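Local structure of outer membrane protein Omp121 (Bacteroides thetaiotaomicron, 5FQ8) at residues D118-G123 against G965-N970; P216-S221 against P338-I343; Q675-A680 against G740-Y745. The protein is a calcium-binding TonB-dependent receptor of the outer membrane that probably imports peptide or peptide-like nutrients through a plugged beta barrel. One frame throughout, in Å; residues are numbered along the deposited sequence.

Contact 1: D118-G123 against G965-N970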
ATOM      1  N   ASP B 118       4.770   7.653  15.685  1.00 28.64           N
ATOM      2  CA  ASP B 118       3.712   7.473  16.672  1.00 22.22           C
ATOM      3  C   ASP B 118       4.310   6.687  17.818  1.00 22.19           C
ATOM      4  O   ASP B 118       4.157   5.474  17.898  1.00 22.15           O
ATOM      5  CB  ASP B 118       2.525   6.769  16.082  1.00 43.64           C
ATOM      6  CG  ASP B 118       1.441   6.534  17.092  1.00 40.05           C
ATOM      7  OD1 ASP B 118       0.695   7.484  17.387  1.00 53.53           O
ATOM      8  OD2 ASP B 118       1.338   5.407  17.600  1.00 31.03           O
ATOM      9  N   GLY B 119       4.973   7.389  18.728  1.00 46.31           N
ATOM     10  CA  GLY B 119       5.582   6.731  19.869  1.00 30.87           C
ATOM     11  C   GLY B 119       4.608   6.115  20.840  1.00 26.16           C
ATOM     12  O   GLY B 119       5.036   5.345  21.702  1.00 22.34           O
ATOM     13  N   LEU B 120       3.316   6.410  20.717  1.00 46.22           N
ATOM     14  CA  LEU B 120       2.383   5.935  21.723  1.00 22.44           C
ATOM     15  C   LEU B 120       1.945   4.507  21.464  1.00 22.39           C
ATOM     16  O   LEU B 120       1.673   3.761  22.406  1.00 23.33           O
ATOM     17  CB  LEU B 120       1.168   6.842  21.773  1.00 22.55           C
ATOM     18  CG  LEU B 120       1.426   8.336  21.862  1.00 22.64           C
ATOM     19  CD1 LEU B 120       0.110   9.050  22.062  1.00 22.80           C
ATOM     20  CD2 LEU B 120       2.380   8.631  22.984  1.00 22.72           C
ATOM     21  N   ASN B 121       1.873   4.103  20.202  1.00 50.22           N
ATOM     22  CA  ASN B 121       1.322   2.801  19.867  1.00 22.31           C
ATOM     23  C   ASN B 121       2.280   1.881  19.144  1.00 22.23           C
ATOM     24  O   ASN B 121       2.097   0.663  19.217  1.00 22.98           O
ATOM     25  CB  ASN B 121       0.057   2.968  19.016  1.00 22.35           C
ATOM     26  CG  ASN B 121      -0.972   3.797  19.706  1.00 22.46           C
ATOM     27  OD1 ASN B 121      -1.616   3.348  20.637  1.00 22.58           O
ATOM     28  ND2 ASN B 121      -1.105   5.031  19.287  1.00 23.17           N
ATOM     29  N   SER B 122       3.301   2.415  18.476  1.00 22.16           N
ATOM     30  CA  SER B 122       4.284   1.617  17.756  1.00 22.13           C
ATOM     31  C   SER B 122       5.666   2.261  17.864  1.00 22.10           C
ATOM     32  O   SER B 122       6.282   2.642  16.876  1.00 22.08           O
ATOM     33  CB  SER B 122       3.882   1.451  16.294  1.00 22.11           C
ATOM     34  OG  SER B 122       3.067   0.311  16.133  1.00 22.18           O
ATOM     35  N   GLY B 123       6.169   2.367  19.090  1.00 22.14           N
ATOM     36  CA  GLY B 123       7.441   3.031  19.307  1.00 22.17           C
ATOM     37  C   GLY B 123       8.597   2.148  18.904  1.00 30.10           C
ATOM     38  O   GLY B 123       8.641   0.959  19.238  1.00 35.47           O
ATOM     39  N   GLY B 965       9.536  12.262  27.653  1.00 23.72           N
ATOM     40  CA  GLY B 965       9.490  11.129  28.535  1.00 23.71           C
ATOM     41  C   GLY B 965       9.629   9.833  27.782  1.00 23.45           C
ATOM     42  O   GLY B 965      10.019   9.805  26.626  1.00 23.29           O
ATOM     43  N   GLU B 966       9.321   8.768  28.499  1.00 23.45           N
ATOM     44  CA  GLU B 966       9.443   7.404  28.022  1.00 23.27           C
ATOM     45  C   GLU B 966       8.064   6.778  28.049  1.00 23.18           C
ATOM     46  O   GLU B 966       7.332   6.946  29.021  1.00 25.66           O
ATOM     47  CB  GLU B 966      10.396   6.606  28.901  1.00 39.93           C
ATOM     48  CG  GLU B 966       9.924   5.198  29.207  1.00 43.70           C
ATOM     49  CD  GLU B 966       9.190   5.120  30.514  1.00 37.34           C
ATOM     50  OE1 GLU B 966       9.289   6.081  31.274  1.00 28.62           O
ATOM     51  OE2 GLU B 966       8.510   4.121  30.781  1.00 36.95           O
ATOM     52  N   TYR B 967       7.705   6.058  26.995  1.00 22.97           N
ATOM     53  CA  TYR B 967       6.353   5.540  26.865  1.00 23.33           C
ATOM     54  C   TYR B 967       6.388   4.016  26.889  1.00 22.88           C
ATOM     55  O   TYR B 967       6.031   3.354  25.923  1.00 22.74           O
ATOM     56  CB  TYR B 967       5.673   6.084  25.611  1.00 22.77           C
ATOM     57  CG  TYR B 967       4.196   6.193  25.831  1.00 38.04           C
ATOM     58  CD1 TYR B 967       3.676   7.188  26.631  1.00 23.00           C
ATOM     59  CD2 TYR B 967       3.325   5.258  25.302  1.00 31.52           C
ATOM     60  CE1 TYR B 967       2.332   7.277  26.864  1.00 23.09           C
ATOM     61  CE2 TYR B 967       1.982   5.341  25.535  1.00 27.52           C
ATOM     62  CZ  TYR B 967       1.497   6.355  26.321  1.00 23.00           C
ATOM     63  OH  TYR B 967       0.165   6.460  26.568  1.00 27.08           O
ATOM     64  N   THR B 968       6.738   3.477  28.053  1.00 23.04           N
ATOM     65  CA  THR B 968       7.113   2.080  28.229  1.00 23.16           C
ATOM     66  C   THR B 968       8.155   1.666  27.204  1.00 22.95           C
ATOM     67  O   THR B 968       8.063   0.619  26.568  1.00 22.89           O
ATOM     68  CB  THR B 968       5.916   1.136  28.189  1.00 23.08           C
ATOM     69  OG1 THR B 968       5.015   1.531  27.163  1.00 22.92           O
ATOM     70  CG2 THR B 968       5.210   1.160  29.499  1.00 23.30           C
ATOM     71  N   ALA B 969       9.162   2.514  27.050  1.00 26.70           N
ATOM     72  CA  ALA B 969      10.404   2.090  26.434  1.00 26.81           C
ATOM     73  C   ALA B 969      10.904   0.833  27.118  1.00 27.66           C
ATOM     74  O   ALA B 969      10.607   0.580  28.282  1.00 23.25           O
ATOM     75  CB  ALA B 969      11.453   3.185  26.538  1.00 23.01           C
ATOM     76  N   ASN B 970      11.651   0.030  26.381  1.00 26.06           N
ATOM     77  CA  ASN B 970      12.138  -1.209  26.948  1.00 30.95           C
ATOM     78  C   ASN B 970      13.142  -0.928  28.064  1.00 23.47           C
ATOM     79  O   ASN B 970      13.824   0.095  28.049  1.00 25.37           O
ATOM     80  CB  ASN B 970      12.785  -2.053  25.867  1.00 34.09           C
ATOM     81  CG  ASN B 970      11.824  -2.457  24.799  1.00 31.35           C
ATOM     82  OD1 ASN B 970      10.686  -2.806  25.065  1.00 29.75           O
ATOM     83  ND2 ASN B 970      12.281  -2.414  23.565  1.00 40.39           N
TER

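Contact 2: P216-S221 against P338-I343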
ATOM      1  N   PRO B 216      -6.342 -10.187  47.017  1.00 30.35           N
ATOM      2  CA  PRO B 216      -6.098 -10.335  48.448  1.00 30.91           C
ATOM      3  C   PRO B 216      -4.621 -10.483  48.781  1.00 30.85           C
ATOM      4  O   PRO B 216      -3.760 -10.712  47.932  1.00 30.44           O
ATOM      5  CB  PRO B 216      -6.879 -11.601  48.809  1.00 31.42           C
ATOM      6  CG  PRO B 216      -7.104 -12.291  47.582  1.00 31.11           C
ATOM      7  CD  PRO B 216      -7.163 -11.278  46.492  1.00 30.49           C
ATOM      8  N   ARG B 217      -4.340 -10.327  50.070  1.00 31.69           N
ATOM      9  CA  ARG B 217      -2.997 -10.555  50.575  1.00 31.41           C
ATOM     10  C   ARG B 217      -2.656 -12.029  50.436  1.00 31.59           C
ATOM     11  O   ARG B 217      -3.509 -12.898  50.622  1.00 31.96           O
ATOM     12  CB  ARG B 217      -2.894 -10.093  52.026  1.00 31.95           C
ATOM     13  CG  ARG B 217      -1.467  -9.984  52.554  1.00 32.01           C
ATOM     14  CD  ARG B 217      -1.276  -8.826  53.538  1.00 32.26           C
ATOM     15  NE  ARG B 217      -2.487  -8.496  54.286  1.00 33.78           N
ATOM     16  CZ  ARG B 217      -2.990  -7.272  54.384  1.00 32.62           C
ATOM     17  NH1 ARG B 217      -2.376  -6.270  53.790  1.00 36.27           N
ATOM     18  NH2 ARG B 217      -4.090  -7.045  55.086  1.00 33.07           N
ATOM     19  N   PHE B 218      -1.408 -12.305  50.075  1.00 31.37           N
ATOM     20  CA  PHE B 218      -1.024 -13.652  49.685  1.00 31.46           C
ATOM     21  C   PHE B 218      -1.236 -14.647  50.814  1.00 32.20           C
ATOM     22  O   PHE B 218      -0.787 -14.440  51.937  1.00 33.75           O
ATOM     23  CB  PHE B 218       0.423 -13.664  49.240  1.00 31.16           C
ATOM     24  CG  PHE B 218       0.625 -13.197  47.828  1.00 30.47           C
ATOM     25  CD1 PHE B 218       0.102 -13.908  46.767  1.00 30.26           C
ATOM     26  CD2 PHE B 218       1.354 -12.061  47.564  1.00 30.07           C
ATOM     27  CE1 PHE B 218       0.288 -13.483  45.477  1.00 29.67           C
ATOM     28  CE2 PHE B 218       1.542 -11.637  46.272  1.00 29.48           C
ATOM     29  CZ  PHE B 218       1.005 -12.350  45.226  1.00 29.28           C
ATOM     30  N   ASP B 219      -1.920 -15.737  50.501  1.00 32.41           N
ATOM     31  CA  ASP B 219      -2.382 -16.742  51.443  1.00 33.13           C
ATOM     32  C   ASP B 219      -1.472 -17.949  51.499  1.00 33.41           C
ATOM     33  O   ASP B 219      -1.254 -18.506  52.571  1.00 34.03           O
ATOM     34  CB  ASP B 219      -3.778 -17.225  51.028  1.00 33.26           C
ATOM     35  CG  ASP B 219      -4.834 -16.967  52.066  1.00 45.18           C
ATOM     36  OD1 ASP B 219      -4.646 -16.073  52.905  1.00 44.46           O
ATOM     37  OD2 ASP B 219      -5.874 -17.657  52.027  1.00 41.77           O
ATOM     38  N   GLY B 220      -0.964 -18.375  50.342  1.00 34.63           N
ATOM     39  CA  GLY B 220      -0.452 -19.711  50.167  1.00 33.29           C
ATOM     40  C   GLY B 220      -1.511 -20.725  49.830  1.00 33.58           C
ATOM     41  O   GLY B 220      -1.172 -21.843  49.437  1.00 33.77           O
ATOM     42  N   SER B 221      -2.784 -20.376  49.976  1.00 33.66           N
ATOM     43  CA  SER B 221      -3.863 -21.269  49.607  1.00 33.94           C
ATOM     44  C   SER B 221      -3.837 -21.549  48.112  1.00 38.67           C
ATOM     45  O   SER B 221      -3.262 -20.803  47.317  1.00 35.52           O
ATOM     46  CB  SER B 221      -5.205 -20.656  49.985  1.00 34.07           C
ATOM     47  OG  SER B 221      -5.445 -19.493  49.220  1.00 33.41           O
ATOM     48  N   PRO B 338      -0.040 -10.159  37.000  1.00 30.24           N
ATOM     49  CA  PRO B 338      -0.159 -10.248  38.452  1.00 36.25           C
ATOM     50  C   PRO B 338       1.152 -10.689  39.071  1.00 39.12           C
ATOM     51  O   PRO B 338       1.927 -11.426  38.466  1.00 47.17           O
ATOM     52  CB  PRO B 338      -1.248 -11.302  38.653  1.00 36.92           C
ATOM     53  CG  PRO B 338      -1.976 -11.353  37.381  1.00 35.27           C
ATOM     54  CD  PRO B 338      -0.970 -11.068  36.325  1.00 36.55           C
ATOM     55  N   ARG B 339       1.385 -10.246  40.303  1.00 43.12           N
ATOM     56  CA  ARG B 339       2.622 -10.591  40.989  1.00 27.41           C
ATOM     57  C   ARG B 339       2.747 -12.071  41.262  1.00 27.79           C
ATOM     58  O   ARG B 339       3.835 -12.513  41.606  1.00 27.95           O
ATOM     59  CB  ARG B 339       2.738  -9.847  42.311  1.00 27.69           C
ATOM     60  CG  ARG B 339       2.633  -8.362  42.200  1.00 27.40           C
ATOM     61  CD  ARG B 339       3.716  -7.789  41.333  1.00 27.00           C
ATOM     62  NE  ARG B 339       5.014  -8.219  41.805  1.00 27.18           N
ATOM     63  CZ  ARG B 339       5.898  -8.887  41.075  1.00 27.05           C
ATOM     64  NH1 ARG B 339       5.631  -9.184  39.822  1.00 26.72           N
ATOM     65  NH2 ARG B 339       7.052  -9.242  41.605  1.00 27.28           N
ATOM     66  N   ASP B 340       1.685 -12.850  41.122  1.00 27.97           N
ATOM     67  CA  ASP B 340       1.753 -14.264  41.451  1.00 28.40           C
ATOM     68  C   ASP B 340       1.900 -15.166  40.238  1.00 28.25           C
ATOM     69  O   ASP B 340       2.075 -16.372  40.407  1.00 28.62           O
ATOM     70  CB  ASP B 340       0.500 -14.672  42.219  1.00 33.40           C
ATOM     71  CG  ASP B 340      -0.756 -14.397  41.441  1.00 32.90           C
ATOM     72  OD1 ASP B 340      -1.086 -13.209  41.241  1.00 28.29           O
ATOM     73  OD2 ASP B 340      -1.414 -15.372  41.033  1.00 42.52           O
ATOM     74  N   ILE B 341       1.832 -14.616  39.033  1.00 27.76           N
ATOM     75  CA  ILE B 341       1.753 -15.393  37.803  1.00 27.63           C
ATOM     76  C   ILE B 341       3.152 -15.625  37.258  1.00 27.49           C
ATOM     77  O   ILE B 341       3.976 -14.708  37.220  1.00 33.99           O
ATOM     78  CB  ILE B 341       0.877 -14.676  36.766  1.00 27.23           C
ATOM     79  CG1 ILE B 341      -0.548 -14.543  37.289  1.00 27.44           C
ATOM     80  CG2 ILE B 341       0.886 -15.441  35.466  1.00 27.11           C
ATOM     81  CD1 ILE B 341      -1.154 -15.843  37.697  1.00 27.94           C
ATOM     82  N   SER B 342       3.423 -16.851  36.838  1.00 27.71           N
ATOM     83  CA  SER B 342       4.729 -17.207  36.295  1.00 31.63           C
ATOM     84  C   SER B 342       4.794 -16.827  34.824  1.00 36.94           C
ATOM     85  O   SER B 342       4.155 -17.469  33.988  1.00 43.15           O
ATOM     86  CB  SER B 342       4.975 -18.698  36.476  1.00 34.02           C
ATOM     87  OG  SER B 342       6.186 -19.095  35.870  1.00 36.54           O
ATOM     88  N   ILE B 343       5.595 -15.814  34.504  1.00 26.82           N
ATOM     89  CA  ILE B 343       5.704 -15.351  33.125  1.00 26.40           C
ATOM     90  C   ILE B 343       6.431 -16.371  32.255  1.00 26.51           C
ATOM     91  O   ILE B 343       5.983 -16.690  31.153  1.00 26.39           O
ATOM     92  CB  ILE B 343       6.406 -13.989  33.068  1.00 26.04           C
ATOM     93  CG1 ILE B 343       5.565 -12.942  33.745  1.00 25.93           C
ATOM     94  CG2 ILE B 343       6.624 -13.567  31.657  1.00 25.66           C
ATOM     95  CD1 ILE B 343       6.138 -11.590  33.568  1.00 25.59           C
TER

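Contact 3: Q675-A680 against G740-Y745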
ATOM      1  N   GLN B 675      14.055  32.189  14.869  1.00 28.68           N
ATOM      2  CA  GLN B 675      13.962  30.826  14.374  1.00 28.09           C
ATOM      3  C   GLN B 675      12.577  30.568  13.793  1.00 40.73           C
ATOM      4  O   GLN B 675      11.563  30.799  14.454  1.00 40.11           O
ATOM      5  CB  GLN B 675      14.285  29.861  15.510  1.00 27.75           C
ATOM      6  CG  GLN B 675      13.371  28.687  15.697  1.00 27.21           C
ATOM      7  CD  GLN B 675      13.586  28.033  17.037  1.00 27.02           C
ATOM      8  OE1 GLN B 675      13.042  26.983  17.327  1.00 26.60           O
ATOM      9  NE2 GLN B 675      14.398  28.656  17.857  1.00 37.54           N
ATOM     10  N   ILE B 676      12.538  30.107  12.546  1.00 38.29           N
ATOM     11  CA  ILE B 676      11.270  29.826  11.883  1.00 27.49           C
ATOM     12  C   ILE B 676      10.660  28.557  12.453  1.00 26.95           C
ATOM     13  O   ILE B 676      11.305  27.512  12.517  1.00 26.61           O
ATOM     14  CB  ILE B 676      11.463  29.698  10.370  1.00 27.51           C
ATOM     15  CG1 ILE B 676      11.787  31.038   9.743  1.00 28.10           C
ATOM     16  CG2 ILE B 676      10.224  29.192   9.755  1.00 27.27           C
ATOM     17  CD1 ILE B 676      13.212  31.208   9.418  1.00 28.31           C
ATOM     18  N   PHE B 677       9.392  28.633  12.825  1.00 26.90           N
ATOM     19  CA  PHE B 677       8.761  27.555  13.561  1.00 26.47           C
ATOM     20  C   PHE B 677       7.270  27.594  13.290  1.00 26.45           C
ATOM     21  O   PHE B 677       6.700  28.670  13.115  1.00 29.40           O
ATOM     22  CB  PHE B 677       9.066  27.706  15.056  1.00 26.96           C
ATOM     23  CG  PHE B 677       8.327  26.758  15.929  1.00 26.19           C
ATOM     24  CD1 PHE B 677       8.704  25.446  16.017  1.00 26.60           C
ATOM     25  CD2 PHE B 677       7.277  27.192  16.687  1.00 27.31           C
ATOM     26  CE1 PHE B 677       8.042  24.577  16.825  1.00 25.68           C
ATOM     27  CE2 PHE B 677       6.601  26.325  17.499  1.00 26.05           C
ATOM     28  CZ  PHE B 677       6.991  25.003  17.570  1.00 26.18           C
ATOM     29  N   SER B 678       6.648  26.420  13.232  1.00 27.34           N
ATOM     30  CA  SER B 678       5.203  26.326  13.016  1.00 25.99           C
ATOM     31  C   SER B 678       4.522  26.535  14.353  1.00 26.07           C
ATOM     32  O   SER B 678       4.246  25.592  15.091  1.00 27.85           O
ATOM     33  CB  SER B 678       4.839  24.990  12.395  1.00 25.57           C
ATOM     34  OG  SER B 678       5.121  24.988  11.005  1.00 25.61           O
ATOM     35  N   LEU B 679       4.219  27.795  14.645  1.00 26.52           N
ATOM     36  CA  LEU B 679       3.720  28.200  15.951  1.00 26.70           C
ATOM     37  C   LEU B 679       2.233  27.920  16.102  1.00 26.66           C
ATOM     38  O   LEU B 679       1.450  28.190  15.196  1.00 26.78           O
ATOM     39  CB  LEU B 679       3.976  29.687  16.146  1.00 27.27           C
ATOM     40  CG  LEU B 679       3.820  30.227  17.548  1.00 27.54           C
ATOM     41  CD1 LEU B 679       4.712  29.432  18.453  1.00 27.25           C
ATOM     42  CD2 LEU B 679       4.207  31.675  17.537  1.00 28.13           C
ATOM     43  N   ALA B 680       1.838  27.423  17.271  1.00 30.45           N
ATOM     44  CA  ALA B 680       0.443  27.049  17.488  1.00 27.02           C
ATOM     45  C   ALA B 680      -0.484  28.252  17.392  1.00 27.00           C
ATOM     46  O   ALA B 680      -0.117  29.373  17.741  1.00 27.41           O
ATOM     47  CB  ALA B 680       0.270  26.376  18.844  1.00 26.34           C
ATOM     48  N   GLY B 740       1.353  32.963  24.424  1.00 43.54           N
ATOM     49  CA  GLY B 740       2.757  32.837  24.743  1.00 29.34           C
ATOM     50  C   GLY B 740       3.169  31.408  24.993  1.00 28.74           C
ATOM     51  O   GLY B 740       4.093  31.156  25.765  1.00 28.71           O
ATOM     52  N   ILE B 741       2.505  30.467  24.333  1.00 28.28           N
ATOM     53  CA  ILE B 741       2.609  29.058  24.673  1.00 27.76           C
ATOM     54  C   ILE B 741       2.471  28.267  23.388  1.00 27.30           C
ATOM     55  O   ILE B 741       1.830  28.719  22.444  1.00 27.39           O
ATOM     56  CB  ILE B 741       1.533  28.688  25.718  1.00 27.81           C
ATOM     57  CG1 ILE B 741       1.573  27.219  26.083  1.00 27.62           C
ATOM     58  CG2 ILE B 741       0.180  29.007  25.191  1.00 27.95           C
ATOM     59  CD1 ILE B 741       0.580  26.860  27.146  1.00 29.11           C
ATOM     60  N   THR B 742       3.118  27.106  23.331  1.00 26.83           N
ATOM     61  CA  THR B 742       3.048  26.258  22.148  1.00 26.41           C
ATOM     62  C   THR B 742       3.513  24.858  22.501  1.00 25.96           C
ATOM     63  O   THR B 742       4.512  24.691  23.175  1.00 25.95           O
ATOM     64  CB  THR B 742       3.872  26.826  20.993  1.00 26.47           C
ATOM     65  OG1 THR B 742       3.646  26.044  19.825  1.00 26.12           O
ATOM     66  CG2 THR B 742       5.335  26.822  21.299  1.00 26.47           C
ATOM     67  N   THR B 743       2.778  23.862  22.052  1.00 25.62           N
ATOM     68  CA  THR B 743       3.063  22.489  22.419  1.00 25.23           C
ATOM     69  C   THR B 743       4.293  21.965  21.692  1.00 29.83           C
ATOM     70  O   THR B 743       4.467  22.204  20.498  1.00 25.13           O
ATOM     71  CB  THR B 743       1.873  21.603  22.083  1.00 25.00           C
ATOM     72  OG1 THR B 743       0.678  22.177  22.605  1.00 25.28           O
ATOM     73  CG2 THR B 743       2.056  20.249  22.673  1.00 24.69           C
ATOM     74  N   ILE B 744       5.143  21.248  22.423  1.00 24.83           N
ATOM     75  CA  ILE B 744       6.258  20.514  21.843  1.00 24.58           C
ATOM     76  C   ILE B 744       5.945  19.031  21.714  1.00 24.20           C
ATOM     77  O   ILE B 744       6.282  18.406  20.710  1.00 23.97           O
ATOM     78  CB  ILE B 744       7.534  20.744  22.674  1.00 24.73           C
ATOM     79  CG1 ILE B 744       8.028  22.164  22.499  1.00 25.12           C
ATOM     80  CG2 ILE B 744       8.620  19.807  22.262  1.00 24.48           C
ATOM     81  CD1 ILE B 744       9.157  22.485  23.417  1.00 31.55           C
ATOM     82  N   TYR B 745       5.303  18.468  22.723  1.00 29.86           N
ATOM     83  CA  TYR B 745       4.733  17.136  22.658  1.00 27.56           C
ATOM     84  C   TYR B 745       3.829  16.991  23.863  1.00 30.67           C
ATOM     85  O   TYR B 745       4.059  17.636  24.883  1.00 39.23           O
ATOM     86  CB  TYR B 745       5.804  16.042  22.636  1.00 23.63           C
ATOM     87  CG  TYR B 745       5.211  14.729  22.287  1.00 24.14           C
ATOM     88  CD1 TYR B 745       5.055  14.358  20.962  1.00 26.42           C
ATOM     89  CD2 TYR B 745       4.748  13.878  23.270  1.00 31.16           C
ATOM     90  CE1 TYR B 745       4.482  13.178  20.630  1.00 22.98           C
ATOM     91  CE2 TYR B 745       4.172  12.688  22.941  1.00 31.55           C
ATOM     92  CZ  TYR B 745       4.043  12.351  21.614  1.00 22.95           C
ATOM     93  OH  TYR B 745       3.471  11.174  21.267  1.00 25.62           O
TER

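Contact 1: D118-G123 against G965-N970
Leu120 sets a methyl, CD2, almost exactly over the centre of the Tyr967 ring. Leu120 CD2 is 3.9 Å from the centroid of the Tyr967 ring and only 2° off its normal, a CH-pi contact. The carbon is nearly equidistant from the ring atoms, for instance 4.1 Å from Tyr967 CE1. Leu120 CG stands beside its backbone N and anti to the carbonyl carbon (chi1 -49°). From there CD2 is the branch that covers the ring. The backbone of Leu120 also takes part: its O lies 3.5 Å from Tyr967 CE2. Gly119 O approaches the same side of the ring obliquely, 4.0 Å from Tyr967 CD2.

The bend that carries Leu120 is tied from within. Asp118 OD2 takes two bonds from Asn121. Asn121 ND2 reaches the syn lone pair of Asp118 OD2 at 3.0 Å. The backbone N of Asn121 meets the same Asp118 OD2 at 3.0 Å from above the carboxylate plane, which makes an Asx motif. These two bonds tie the carboxylate to the residue that follows Leu120.

Residues 118-123 lie in a plug-domain loop, whereas 965-970 run from the short strand 965-966 into the loop before the last barrel strand, 973-983, so plug and barrel meet here. Gln326 links the sides: its OE1 is bonded to Tyr967 OH, its NE2 to Asn121 OD1, and its backbone to that of Leu120. Phe956 packs on both Leu120 and Tyr967, and Leu120 also packs on the backbone of the bound peptide.

Across the two segments the attraction is therefore apolar, a methyl on a pi face. The tyrosine hydroxyl is satisfied by Gln326. At this point the two segments meet through an apolar contact, and Gln326 supplies the polar links around it.

Contact 2: P216-S221 against P338-I343
A type I beta turn from Pro338 to Ile341 forms one side of this contact. It is closed by a backbone hydrogen bond from Ile341 N to Pro338 O, at 3.2 Å. It lies in the long loop between helices 330-335 and 368-374. The other side is the loop 216-221, which leads into strand 222-225. Both belong to the loop region outside the barrel wall.

Phe218 alone reaches across from its loop. Its CE1 lies 3.5 Å from Asp340 CB, and its CZ is 3.8 Å from the same Asp340 CB. The CZ corner also comes within 4.2 Å of Arg339 CB. Both CB atoms sit at the ring edge, near its plane, so the two middle residues of the turn meet the rim of the phenyl and not a face. The ring and the Asp340 carboxylate are turned 61° apart. Asp340 CG stands between its own backbone N and carbonyl carbon (chi1 58°), which leaves one CB hydrogen pointing at Phe218 CE1. The Arg339 side chain starts toward the phenyl, but its guanidinium end leads away.

The polar ends are held by other residues. Asp340 OD2 forms a salt bridge with Lys236 and its OD1 accepts from Met200 N, while the Arg339 guanidinium bonds to Gln195 O, Asn196 OD1 and Asn244 OD1. Phe218 also meets the Tyr238 ring, and its backbone bonds to Glu197, a calcium ligand in a structure of this protein although not metal-bound in this chain.

Both charged residues thus meet the phenyl mainly through their CB atoms. The carboxylate and the guanidinium have their own partners, so the two charges are met away from the phenyl, which probably packs on the aliphatic CB atoms at little cost. The contact itself is purely van der Waals.

Contact 3: Q675-A680 against G740-Y745
Strands 676-680 and 741-743 cross at 110°, with axes 6.4 Å apart, and come nearest at Ala680 and Thr742. The first is the end of the long barrel strand 661-680. The second is at an edge of a small four-stranded antiparallel sheet, next to strand 752-756; further along 741-746, Ile744 and Tyr745 form a classic beta bulge opposite Met753. The contact sets this sheet against the end of a barrel strand.

Thr742 is the residue that carries the contact on its side. Its OG1 is anti to the backbone N (chi1 -173°), which brings the hydroxyl to the barrel strand. There Ala680 N gives Thr742 OG1 a weak hydrogen bond of 3.4 Å, at 154°. Ala680 CB lies beside the same oxygen. Leu679 comes in at about a right angle and sets CD1 3.7 Å from Thr742 CB. A valine here would have no hydroxyl, and Ala680 N would probably lose its partner across the contact, leaving packing alone between these two segments. Phe677 approaches from the direction opposite to Thr742, and its ring edge faces Thr742 OG1, with CE2 3.8 Å away; the same CE2 is 4.0 Å from Thr742 CG2.

How the contacts relate
Contact 1 closes the longest loop, from the plug to the last part of the barrel. Contacts 2 and 3 are nested inside it, one after the other. Contact 1 lies between them in space, its centre 29 Å from that of contact 2 and 22 Å from that of contact 3; contacts 2 and 3 are 49 Å apart. Contacts 1 and 3 reach the same sheet and touch, Leu120 CD2 packing 3.3 Å from Tyr745 OH. Leu120 and Thr743 both pack on the backbone of the bound peptide, consistent with plug and barrel together framing the peptide site. Contact 2 is separate, in the outer loops, where Ser342 bonds to the lipoprotein BT_2262.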